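Long-range contacts in porin (Acinetobacter baumannii AB307-0294, PDB 5DL7), which probably serves as an outer-membrane channel, a beta-barrel of the OprD porin family through which small solutes can cross the outer membrane: residues A[21-26]-A[53-58]; A[70-75]-A[107-112]; A[321-326]-A[342-347]. All blocks are in the same frame, centred on the assembly; numbering follows the deposited sequence.

In the fold
From the N terminus, the chain runs up strand 22-36, turns, and comes back along strand 46-58; interaction 1 closes this hairpin. Strand 66-79 follows at once, and interaction 2 (70-75 with 107-112) pairs it with strand 105-117, closing the longer excursion whose residues include calcium ligands. The two contacts meet across one strand boundary, where Phe55 N lies 2.8 Å from Ala74 O and Gly57 N 2.9 Å from Val72 O, probable hydrogen bonds. Interaction 3 closes a much later loop, between strands 318-327 and 341-353, with its centre about 35 Å from that of interaction 2 and on the opposite side of the barrel. The three lie in series, without nesting or crossing.

Interaction 1: A[21-26]-A[53-58]; sequences SKAELT and LIFKGQ
Phe55 turns its ring along the strand pair toward Ala23 because its first torsion (chi1 173°) sets CG opposite the backbone N; CE1 then lies 3.8 Å from Ala23 CB, and CD1 comes within 3.5 Å of Glu24 O. The CD1 branch of Leu25 leans over the neighbouring backbone, 3.6 Å from Ile54 O. On the other face Thr26 places OG1 beside its own backbone N (chi1 -63°). The hydroxyl thereby reaches water 1, 2.7 Å from Thr26 OG1, and this water donates to Ile54 O at 3.1 Å. Since Thr26 N also donates to Ile54 O (2.8 Å, 171° at the hydrogen), that carbonyl is gripped by two bonds. Thr26 OG1 is further bonded to Thr416 OG1, which links the pair to the last strand of the barrel.

Six backbone hydrogen bonds join the antiparallel strands through the pairs Lys22-Gln58, Glu24-Lys56 and Thr26-Ile54. Between them fall the non-hydrogen-bonded pairs Ala23-Gly57 and Leu25-Phe55. The side chains of Lys22 and Gln58 lie side by side, pointing the same way, with Lys22 CE 4.1 Å from Gln58 OE1. The alternation is chemical as well as geometric: Ala23, Leu25 and Phe55 make one face apolar, whereas the other is mostly polar, with Lys22, Glu24, Thr26, Lys56 and Gln58 beside the apolar Ile54, consistent with a barrel wall that has membrane on one side and a water-filled channel on the other.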
loop_
_atom_site.group_PDB
_atom_site.type_symbol
_atom_site.label_atom_id
_atom_site.label_comp_id
_atom_site.label_asym_id
_atom_site.label_seq_id
_atom_site.Cartn_x
_atom_site.Cartn_y
_atom_site.Cartn_z
ATOM N N SER A 21 -25.016 5.584 -10.174
ATOM C CA SER A 21 -24.247 4.353 -9.760
ATOM C C SER A 21 -23.109 4.018 -10.655
ATOM O O SER A 21 -23.066 4.381 -11.780
ATOM C CB SER A 21 -25.104 3.166 -9.728
ATOM O OG SER A 21 -26.268 3.468 -9.063
ATOM N N LYS A 22 -22.180 3.244 -10.149
ATOM C CA LYS A 22 -20.999 2.904 -10.765
ATOM C C LYS A 22 -20.773 1.396 -10.352
ATOM O O LYS A 22 -21.070 1.023 -9.188
ATOM C CB LYS A 22 -20.027 3.765 -10.058
ATOM C CG LYS A 22 -18.638 3.826 -10.521
ATOM C CD LYS A 22 -18.174 5.272 -10.316
ATOM C CE LYS A 22 -16.774 5.237 -9.724
ATOM N NZ LYS A 22 -15.825 4.424 -10.530
ATOM N N ALA A 23 -20.174 0.578 -11.212
ATOM C CA ALA A 23 -19.899 -0.810 -10.827
ATOM C C ALA A 23 -18.815 -1.299 -11.740
ATOM O O ALA A 23 -18.685 -0.834 -12.912
ATOM C CB ALA A 23 -21.182 -1.637 -10.873
ATOM N N GLU A 24 -17.957 -2.136 -11.195
ATOM C CA GLU A 24 -16.837 -2.732 -11.964
ATOM C C GLU A 24 -16.641 -4.154 -11.491
ATOM O O GLU A 24 -16.745 -4.399 -10.297
ATOM C CB GLU A 24 -15.504 -2.065 -11.618
ATOM C CG GLU A 24 -15.523 -0.647 -12.081
ATOM C CD GLU A 24 -14.139 -0.032 -12.210
ATOM O OE1 GLU A 24 -13.304 -0.415 -11.341
ATOM O OE2 GLU A 24 -13.929 0.772 -13.198
ATOM N N LEU A 25 -16.237 -5.009 -12.399
ATOM C CA LEU A 25 -15.870 -6.435 -12.095
ATOM C C LEU A 25 -14.453 -6.716 -12.596
ATOM O O LEU A 25 -14.179 -6.569 -13.736
ATOM C CB LEU A 25 -16.821 -7.394 -12.644
ATOM C CG LEU A 25 -16.513 -8.909 -12.444
ATOM C CD1 LEU A 25 -16.809 -9.279 -11.028
ATOM C CD2 LEU A 25 -17.384 -9.772 -13.343
ATOM N N THR A 26 -13.579 -7.077 -11.676
ATOM C CA THR A 26 -12.121 -7.265 -11.969
ATOM C C THR A 26 -11.774 -8.711 -11.773
ATOM O O THR A 26 -12.199 -9.320 -10.773
ATOM C CB THR A 26 -11.270 -6.420 -10.993
ATOM O OG1 THR A 26 -11.662 -5.083 -11.324
ATOM C CG2 THR A 26 -9.790 -6.594 -11.353
ATOM N N LEU A 53 -11.706 -12.817 -8.217
ATOM C CA LEU A 53 -12.790 -11.922 -8.699
ATOM C C LEU A 53 -13.128 -10.910 -7.674
ATOM O O LEU A 53 -13.279 -11.198 -6.485
ATOM C CB LEU A 53 -14.133 -12.732 -8.962
ATOM C CG LEU A 53 -13.987 -13.701 -10.014
ATOM C CD1 LEU A 53 -15.241 -14.615 -9.944
ATOM C CD2 LEU A 53 -13.892 -13.122 -11.471
ATOM N N ILE A 54 -13.265 -9.651 -8.117
ATOM C CA ILE A 54 -13.698 -8.632 -7.262
ATOM C C ILE A 54 -14.791 -7.758 -7.937
ATOM O O ILE A 54 -14.564 -7.227 -9.072
ATOM C CB ILE A 54 -12.533 -7.670 -6.955
ATOM C CG1 ILE A 54 -11.377 -8.427 -6.308
ATOM C CG2 ILE A 54 -12.909 -6.555 -5.972
ATOM C CD1 ILE A 54 -10.056 -8.240 -6.943
ATOM N N PHE A 55 -15.928 -7.558 -7.225
ATOM C CA PHE A 55 -17.018 -6.732 -7.684
ATOM C C PHE A 55 -17.037 -5.505 -6.778
ATOM O O PHE A 55 -17.128 -5.657 -5.536
ATOM C CB PHE A 55 -18.382 -7.405 -7.660
ATOM C CG PHE A 55 -19.463 -6.476 -7.986
ATOM C CD1 PHE A 55 -19.679 -6.108 -9.319
ATOM C CD2 PHE A 55 -20.180 -5.939 -7.047
ATOM C CE1 PHE A 55 -20.717 -5.181 -9.618
ATOM C CE2 PHE A 55 -21.167 -5.000 -7.308
ATOM C CZ PHE A 55 -21.460 -4.656 -8.571
ATOM N N LYS A 56 -17.039 -4.288 -7.342
ATOM C CA LYS A 56 -17.105 -3.038 -6.549
ATOM C C LYS A 56 -18.169 -2.209 -7.078
ATOM O O LYS A 56 -18.177 -1.874 -8.275
ATOM C CB LYS A 56 -15.700 -2.344 -6.616
ATOM C CG LYS A 56 -15.704 -1.033 -5.877
ATOM C CD LYS A 56 -14.325 -0.404 -5.772
ATOM C CE LYS A 56 -14.526 0.914 -5.046
ATOM N NZ LYS A 56 -13.246 1.238 -4.318
ATOM N N GLY A 57 -19.193 -1.952 -6.283
ATOM C CA GLY A 57 -20.416 -1.294 -6.706
ATOM C C GLY A 57 -20.558 -0.031 -5.793
ATOM O O GLY A 57 -20.358 -0.137 -4.588
ATOM N N GLN A 58 -20.913 1.141 -6.350
ATOM C CA GLN A 58 -21.143 2.338 -5.546
ATOM C C GLN A 58 -22.352 3.021 -6.068
ATOM O O GLN A 58 -22.271 3.406 -7.217
ATOM C CB GLN A 58 -19.827 3.243 -5.590
ATOM C CG GLN A 58 -18.544 2.569 -5.326
ATOM C CD GLN A 58 -17.316 3.421 -5.561
ATOM O OE1 GLN A 58 -16.396 3.039 -6.246
ATOM N NE2 GLN A 58 -17.240 4.504 -4.890
HETATM O O HOH W 1 -13.431 -4.362 -9.405
#

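Interaction 2: A[70-75]-A[107-112]; sequences VDVLAM and GKIGIT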
loop_
_atom_site.group_PDB
_atom_site.type_symbol
_atom_site.label_atom_id
_atom_site.label_comp_id
_atom_site.label_asym_id
_atom_site.label_seq_id
_atom_site.Cartn_x
_atom_site.Cartn_y
_atom_site.Cartn_z
ATOM N N VAL A 70 -25.656 3.063 -0.986
ATOM C CA VAL A 70 -24.989 1.823 -0.517
ATOM C C VAL A 70 -23.828 1.513 -1.426
ATOM O O VAL A 70 -23.912 1.747 -2.636
ATOM C CB VAL A 70 -26.035 0.731 -0.401
ATOM C CG1 VAL A 70 -26.766 0.502 -1.700
ATOM C CG2 VAL A 70 -25.350 -0.589 -0.052
ATOM N N ASP A 71 -22.754 0.976 -0.919
ATOM C CA ASP A 71 -21.620 0.562 -1.739
ATOM C C ASP A 71 -21.366 -0.967 -1.261
ATOM O O ASP A 71 -21.706 -1.386 -0.180
ATOM C CB ASP A 71 -20.317 1.235 -1.467
ATOM C CG ASP A 71 -20.306 2.830 -1.728
ATOM O OD1 ASP A 71 -21.139 3.204 -2.562
ATOM O OD2 ASP A 71 -19.494 3.629 -1.047
ATOM N N VAL A 72 -20.809 -1.744 -2.140
ATOM C CA VAL A 72 -20.564 -3.136 -1.877
ATOM C C VAL A 72 -19.195 -3.504 -2.480
ATOM O O VAL A 72 -18.800 -3.017 -3.590
ATOM C CB VAL A 72 -21.656 -3.966 -2.323
ATOM C CG1 VAL A 72 -21.780 -3.907 -3.792
ATOM C CG2 VAL A 72 -21.477 -5.484 -2.035
ATOM N N LEU A 73 -18.443 -4.390 -1.794
ATOM C CA LEU A 73 -17.200 -4.904 -2.354
ATOM C C LEU A 73 -17.343 -6.488 -2.165
ATOM O O LEU A 73 -17.334 -6.883 -1.044
ATOM C CB LEU A 73 -16.093 -4.394 -1.616
ATOM C CG LEU A 73 -14.692 -4.769 -2.023
ATOM C CD1 LEU A 73 -14.338 -4.292 -3.461
ATOM C CD2 LEU A 73 -13.711 -4.348 -0.981
ATOM N N ALA A 74 -17.276 -7.263 -3.163
ATOM C CA ALA A 74 -17.383 -8.753 -3.072
ATOM C C ALA A 74 -16.139 -9.361 -3.694
ATOM O O ALA A 74 -15.729 -8.948 -4.789
ATOM C CB ALA A 74 -18.598 -9.197 -3.741
ATOM N N MET A 75 -15.523 -10.384 -3.024
ATOM C CA MET A 75 -14.154 -10.967 -3.310
ATOM C C MET A 75 -14.262 -12.456 -3.254
ATOM O O MET A 75 -14.912 -12.977 -2.356
ATOM C CB MET A 75 -13.178 -10.481 -2.368
ATOM C CG MET A 75 -12.949 -8.979 -2.392
ATOM S SD MET A 75 -12.292 -8.205 -0.965
ATOM C CE MET A 75 -13.864 -8.047 0.024
ATOM N N GLY A 107 -13.635 -16.358 0.321
ATOM C CA GLY A 107 -14.625 -15.415 -0.191
ATOM C C GLY A 107 -15.009 -14.409 0.882
ATOM O O GLY A 107 -14.895 -14.782 2.048
ATOM N N LYS A 108 -15.415 -13.137 0.559
ATOM C CA LYS A 108 -15.739 -12.190 1.603
ATOM C C LYS A 108 -16.448 -10.982 0.999
ATOM O O LYS A 108 -16.351 -10.758 -0.273
ATOM C CB LYS A 108 -14.594 -11.687 2.449
ATOM C CG LYS A 108 -13.285 -11.477 1.676
ATOM C CD LYS A 108 -12.187 -10.880 2.440
ATOM C CE LYS A 108 -10.881 -10.966 1.716
ATOM N NZ LYS A 108 -9.759 -10.386 2.452
ATOM N N ILE A 109 -17.336 -10.422 1.738
ATOM C CA ILE A 109 -18.179 -9.347 1.192
ATOM C C ILE A 109 -18.113 -8.173 2.166
ATOM O O ILE A 109 -18.271 -8.382 3.404
ATOM C CB ILE A 109 -19.579 -9.733 0.805
ATOM C CG1 ILE A 109 -20.402 -8.495 0.352
ATOM C CG2 ILE A 109 -20.391 -10.291 1.966
ATOM C CD1 ILE A 109 -21.639 -8.891 -0.381
ATOM N N GLY A 110 -17.891 -6.938 1.694
ATOM C CA GLY A 110 -18.060 -5.710 2.456
ATOM C C GLY A 110 -19.155 -4.813 2.010
ATOM O O GLY A 110 -19.428 -4.755 0.856
ATOM N N ILE A 111 -19.945 -4.342 2.911
ATOM C CA ILE A 111 -21.096 -3.477 2.572
ATOM C C ILE A 111 -20.955 -2.143 3.333
ATOM O O ILE A 111 -20.519 -2.147 4.474
ATOM C CB ILE A 111 -22.361 -4.063 3.142
ATOM C CG1 ILE A 111 -22.428 -5.559 2.817
ATOM C CG2 ILE A 111 -23.527 -3.304 2.656
ATOM C CD1 ILE A 111 -23.078 -5.856 1.505
ATOM N N THR A 112 -21.422 -1.024 2.745
ATOM C CA THR A 112 -21.302 0.287 3.380
ATOM C C THR A 112 -22.578 1.038 3.142
ATOM O O THR A 112 -23.148 0.977 2.042
ATOM C CB THR A 112 -20.206 1.167 2.729
ATOM O OG1 THR A 112 -19.065 0.416 2.394
ATOM C CG2 THR A 112 -19.781 2.316 3.662
#
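Met75 and Lys108 form a hydrogen-bonded pair, and these two residues have the most surface buried by the contact. The two chains lie at a slant to one another: Met75 CE is 3.9 Å from Lys108 CG, and Met75 SD is 4.1 Å from Lys108 CE. A bend at the last torsion of the thioether (chi3 -82°) returns the methyl to the backbone, so that Met75 CE also sits 3.7 Å from Lys108 O, the acceptor for Met75 N at 2.9 Å. Lys108 runs straight beyond CG, and its NZ is bonded to the carbonyls of Arg172 and Ser174, which account for this buried amine. At the far end Thr112 pairs with Asp71; Thr112 OG1 stands 4.1 Å from Asp71 CB but bonds to Asp126 O, while Asp71 makes a salt bridge to Lys114. On the reverse face Val72 CG2 touches both Ile109 CD1 (3.8 Å) and Ile111 CD1 (3.9 Å), an apolar patch with a bound detergent near Ile111. The two segments, antiparallel at 173°, are part of the antiparallel wall of the barrel. Strand 46-58 flanks strand 66-79 through backbone bonds to Val72 and Ala74, strand 120-124 meets Asp71 and Thr112 through Phe123, and Phe142 and Pro143 of a loop pack on Met75.

Interaction 3: A[321-326]-A[342-347]; sequences SIRYEY and RFMTRY. With C8E ((hydroxyethyloxy)tri(ethyloxy)octane), chain F; C8E ((hydroxyethyloxy)tri(ethyloxy)octane), chain H; C8E ((hydroxyethyloxy)tri(ethyloxy)octane), chain I.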
loop_
_atom_site.group_PDB
_atom_site.type_symbol
_atom_site.label_atom_id
_atom_site.label_comp_id
_atom_site.label_asym_id
_atom_site.label_seq_id
_atom_site.Cartn_x
_atom_site.Cartn_y
_atom_site.Cartn_z
ATOM N N SER A 321 17.811 6.762 -3.168
ATOM C CA SER A 321 17.282 6.001 -4.316
ATOM C C SER A 321 17.295 6.828 -5.618
ATOM O O SER A 321 17.408 8.051 -5.620
ATOM C CB SER A 321 15.815 5.545 -4.061
ATOM O OG SER A 321 14.974 6.712 -4.194
ATOM N N ILE A 322 17.209 6.105 -6.650
ATOM C CA ILE A 322 17.158 6.718 -8.011
ATOM C C ILE A 322 16.180 5.875 -8.821
ATOM O O ILE A 322 16.051 4.687 -8.630
ATOM C CB ILE A 322 18.499 6.781 -8.641
ATOM C CG1 ILE A 322 18.429 7.532 -9.994
ATOM C CG2 ILE A 322 19.170 5.410 -8.821
ATOM C CD1 ILE A 322 19.791 7.877 -10.555
ATOM N N ARG A 323 15.412 6.500 -9.729
ATOM C CA ARG A 323 14.352 5.870 -10.472
ATOM C C ARG A 323 14.290 6.416 -11.827
ATOM O O ARG A 323 14.493 7.603 -12.040
ATOM C CB ARG A 323 13.043 6.210 -9.750
ATOM C CG ARG A 323 11.848 5.585 -10.320
ATOM C CD ARG A 323 10.645 6.248 -9.595
ATOM N NE ARG A 323 9.329 5.868 -10.270
ATOM C CZ ARG A 323 8.324 5.128 -9.696
ATOM N NH1 ARG A 323 8.386 4.697 -8.418
ATOM N NH2 ARG A 323 7.227 4.850 -10.368
ATOM N N TYR A 324 14.009 5.546 -12.766
ATOM C CA TYR A 324 13.826 5.877 -14.192
ATOM C C TYR A 324 12.573 5.253 -14.690
ATOM O O TYR A 324 12.298 4.124 -14.453
ATOM C CB TYR A 324 15.008 5.397 -15.064
ATOM C CG TYR A 324 14.703 5.657 -16.522
ATOM C CD1 TYR A 324 14.669 6.914 -17.081
ATOM C CD2 TYR A 324 14.284 4.640 -17.349
ATOM C CE1 TYR A 324 14.317 7.133 -18.434
ATOM C CE2 TYR A 324 13.928 4.848 -18.645
ATOM C CZ TYR A 324 13.959 6.100 -19.200
ATOM O OH TYR A 324 13.548 6.187 -20.538
ATOM N N GLU A 325 11.746 6.031 -15.378
ATOM C CA GLU A 325 10.534 5.516 -16.011
ATOM C C GLU A 325 10.335 6.127 -17.424
ATOM O O GLU A 325 10.674 7.258 -17.656
ATOM C CB GLU A 325 9.175 5.664 -15.186
ATOM C CG GLU A 325 8.993 6.896 -14.633
ATOM C CD GLU A 325 8.319 6.830 -13.157
ATOM O OE1 GLU A 325 7.265 6.123 -13.032
ATOM O OE2 GLU A 325 8.781 7.690 -12.308
ATOM N N TYR A 326 9.676 5.307 -18.181
ATOM C CA TYR A 326 9.229 5.732 -19.570
ATOM C C TYR A 326 7.830 5.265 -19.809
ATOM O O TYR A 326 7.393 4.121 -19.497
ATOM C CB TYR A 326 10.209 5.146 -20.651
ATOM C CG TYR A 326 9.919 5.777 -21.999
ATOM C CD1 TYR A 326 10.325 7.092 -22.217
ATOM C CD2 TYR A 326 9.347 5.059 -23.014
ATOM C CE1 TYR A 326 10.066 7.687 -23.457
ATOM C CE2 TYR A 326 9.134 5.607 -24.291
ATOM C CZ TYR A 326 9.476 6.947 -24.450
ATOM O OH TYR A 326 9.320 7.635 -25.675
ATOM N N ARG A 342 4.462 0.769 -20.110
ATOM C CA ARG A 342 5.225 1.546 -19.138
ATOM C C ARG A 342 6.362 0.691 -18.580
ATOM O O ARG A 342 6.168 -0.514 -18.363
ATOM C CB ARG A 342 4.411 2.044 -17.930
ATOM C CG ARG A 342 3.413 3.103 -18.354
ATOM C CD ARG A 342 2.582 3.629 -17.139
ATOM N NE ARG A 342 1.968 4.873 -17.664
ATOM C CZ ARG A 342 1.460 5.754 -16.884
ATOM N NH1 ARG A 342 0.969 6.891 -17.400
ATOM N NH2 ARG A 342 1.362 5.428 -15.588
ATOM N N PHE A 343 7.507 1.300 -18.470
ATOM C CA PHE A 343 8.694 0.678 -17.866
ATOM C C PHE A 343 9.145 1.547 -16.725
ATOM O O PHE A 343 9.197 2.750 -16.821
ATOM C CB PHE A 343 9.820 0.557 -18.911
ATOM C CG PHE A 343 11.134 0.139 -18.339
ATOM C CD1 PHE A 343 11.350 -1.185 -18.011
ATOM C CD2 PHE A 343 12.115 1.028 -18.135
ATOM C CE1 PHE A 343 12.586 -1.636 -17.479
ATOM C CE2 PHE A 343 13.340 0.590 -17.636
ATOM C CZ PHE A 343 13.542 -0.730 -17.318
ATOM N N MET A 344 9.567 0.895 -15.623
ATOM C CA MET A 344 10.237 1.521 -14.524
ATOM C C MET A 344 11.347 0.594 -14.054
ATOM O O MET A 344 11.244 -0.562 -13.962
ATOM C CB MET A 344 9.304 1.924 -13.323
ATOM C CG MET A 344 9.895 2.802 -12.287
ATOM S SD MET A 344 10.538 1.657 -11.034
ATOM C CE MET A 344 8.965 0.913 -10.130
ATOM N N THR A 345 12.372 1.238 -13.654
ATOM C CA THR A 345 13.499 0.628 -12.810
ATOM C C THR A 345 13.943 1.617 -11.748
ATOM O O THR A 345 13.945 2.793 -11.913
ATOM C CB THR A 345 14.724 0.140 -13.658
ATOM O OG1 THR A 345 15.728 -0.533 -12.919
ATOM C CG2 THR A 345 15.409 1.288 -14.451
ATOM N N ARG A 346 14.364 1.089 -10.591
ATOM C CA ARG A 346 14.745 1.864 -9.473
ATOM C C ARG A 346 15.660 1.139 -8.565
ATOM O O ARG A 346 15.664 -0.134 -8.635
ATOM C CB ARG A 346 13.504 2.279 -8.728
ATOM C CG ARG A 346 12.668 1.175 -8.172
ATOM C CD ARG A 346 11.430 1.790 -7.433
ATOM N NE ARG A 346 10.549 0.716 -6.974
ATOM C CZ ARG A 346 9.519 0.914 -6.189
ATOM N NH1 ARG A 346 9.085 2.156 -5.809
ATOM N NH2 ARG A 346 8.762 -0.167 -5.879
ATOM N N TYR A 347 16.512 1.827 -7.862
ATOM C CA TYR A 347 17.452 1.224 -6.942
ATOM C C TYR A 347 17.296 2.044 -5.626
ATOM O O TYR A 347 17.308 3.274 -5.670
ATOM C CB TYR A 347 18.835 1.354 -7.449
ATOM C CG TYR A 347 19.905 0.887 -6.437
ATOM C CD1 TYR A 347 20.135 -0.497 -6.160
ATOM C CD2 TYR A 347 20.723 1.815 -5.736
ATOM C CE1 TYR A 347 21.113 -0.899 -5.237
ATOM C CE2 TYR A 347 21.708 1.393 -4.835
ATOM C CZ TYR A 347 21.874 0.073 -4.562
ATOM O OH TYR A 347 22.829 -0.331 -3.682
HETATM C C1 C8E F . 8.780 -4.148 -25.937
HETATM C C2 C8E F . 9.738 -3.127 -25.323
HETATM C C3 C8E F . 10.028 -3.328 -23.814
HETATM C C4 C8E F . 11.101 -2.311 -23.406
HETATM C C5 C8E F . 11.545 -2.295 -21.964
HETATM C C6 C8E F . 12.834 -1.599 -21.698
HETATM C C7 C8E F . 12.650 -0.150 -21.783
HETATM C C8 C8E F . 13.857 0.508 -21.371
HETATM O O9 C8E F . 13.162 1.672 -21.743
HETATM C C10 C8E F . 13.456 3.040 -21.957
HETATM C C11 C8E F . 12.905 3.166 -23.321
HETATM O O12 C8E F . 12.854 4.456 -23.985
HETATM C C13 C8E F . 13.789 4.725 -25.100
HETATM C C14 C8E F . 13.252 5.756 -26.103
HETATM O O15 C8E F . 14.037 6.996 -26.251
HETATM C C16 C8E F . 13.312 8.082 -26.875
HETATM C C17 C8E F . 14.052 9.445 -26.786
HETATM O O18 C8E F . 13.590 10.563 -25.983
HETATM C C19 C8E F . 12.255 11.107 -26.243
HETATM C C20 C8E F . 11.181 9.997 -26.350
HETATM O O21 C8E F . 9.825 10.154 -25.929
HETATM C C1 C8E H . 18.132 1.505 -11.606
HETATM C C2 C8E H . 17.934 2.955 -11.702
HETATM C C3 C8E H . 18.479 3.431 -12.995
HETATM C C4 C8E H . 18.605 4.918 -12.976
HETATM C C5 C8E H . 18.759 5.624 -14.273
HETATM C C6 C8E H . 19.629 6.862 -14.369
HETATM C C7 C8E H . 19.108 7.862 -15.412
HETATM C C8 C8E H . 20.056 8.942 -16.016
HETATM O O9 C8E H . 19.249 9.656 -16.998
HETATM C C10 C8E H . 19.771 10.657 -17.884
HETATM C C11 C8E H . 18.985 10.657 -19.216
HETATM O O12 C8E H . 17.567 10.355 -19.047
HETATM C C13 C8E H . 16.734 10.449 -20.219
HETATM C C14 C8E H . 16.455 11.907 -20.598
HETATM O O15 C8E H . 15.656 11.968 -21.772
HETATM C C16 C8E H . 16.190 12.792 -22.857
HETATM C C1 C8E I . 24.989 10.250 -19.333
HETATM C C2 C8E I . 23.916 9.441 -18.647
HETATM C C3 C8E I . 24.316 7.972 -18.670
HETATM C C4 C8E I . 23.436 7.120 -17.768
HETATM C C5 C8E I . 22.605 6.158 -18.598
HETATM C C6 C8E I . 21.367 5.608 -18.026
HETATM C C7 C8E I . 20.256 5.611 -19.015
HETATM C C8 C8E I . 18.963 5.096 -18.402
HETATM O O9 C8E I . 17.949 5.912 -19.029
HETATM C C10 C8E I . 17.712 5.427 -20.344
HETATM C C11 C8E I . 17.056 6.487 -21.112
HETATM O O12 C8E I . 16.840 6.269 -22.548
HETATM C C13 C8E I . 16.721 7.707 -22.972
HETATM C C14 C8E I . 16.382 8.182 -24.385
HETATM O O15 C8E I . 17.040 9.510 -24.689
HETATM O O HOH W 2 10.258 4.944 -6.144
#
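Arg323, lying across Met344 of the partner strand, is held by Glu325 two residues further along its own strand in a side-on, two-nitrogen salt bridge. Arg323 NE to Glu325 OE2 measures 2.8 Å and Arg323 NH2 to Glu325 OE1 3.0 Å; both carboxylate oxygens are approached from above their plane. The remaining nitrogen, Arg323 NH1, donates to water 2, which also accepts from Arg346 NH1, each at 3.0 Å. The guanidinium planes of the two arginines stand 87° apart, their NH1 atoms 3.7 Å from each other. This closeness of like charges is probably eased by the water, by Glu325, and by the salt bridges of Arg346 to Asp306 and Glu369. Met344 crosses Arg323 at about a right angle, its CG over one guanidinium face toward the rim and 3.7 Å from Arg323 NE, while its CE sits over the rim of a face of Arg346.

Beneath these side chains, three hydrogen-bonded pairs, Ile322-Tyr347, Tyr324-Thr345 and Tyr326-Phe343, knit successive antiparallel strands of the barrel wall, with N-to-C directions 171° apart. The charged groups occupy one face; Ile322, Tyr324, Tyr326, Phe343, Thr345 and Tyr347 form the other, where bound detergent is consistent with a membrane-facing surface.

There Phe343 CE2 lies at the edge of the Tyr324 ring, 4.2 Å from Tyr324 CD2, and the side chains cross nearly perpendicularly. The detergent of chain I sets its ether O9 over the centre of the Tyr324 ring, whose hydroxyl bonds to His278 ND1. That of chain F passes C8 over a face of Phe343, and O12 over the Tyr326 ring, toward its rim. The tail of the chain H detergent runs past Ile322 and Thr345, with its C1 3.4 Å from Thr345 OG1, a hydroxyl bonded to Glu369 O.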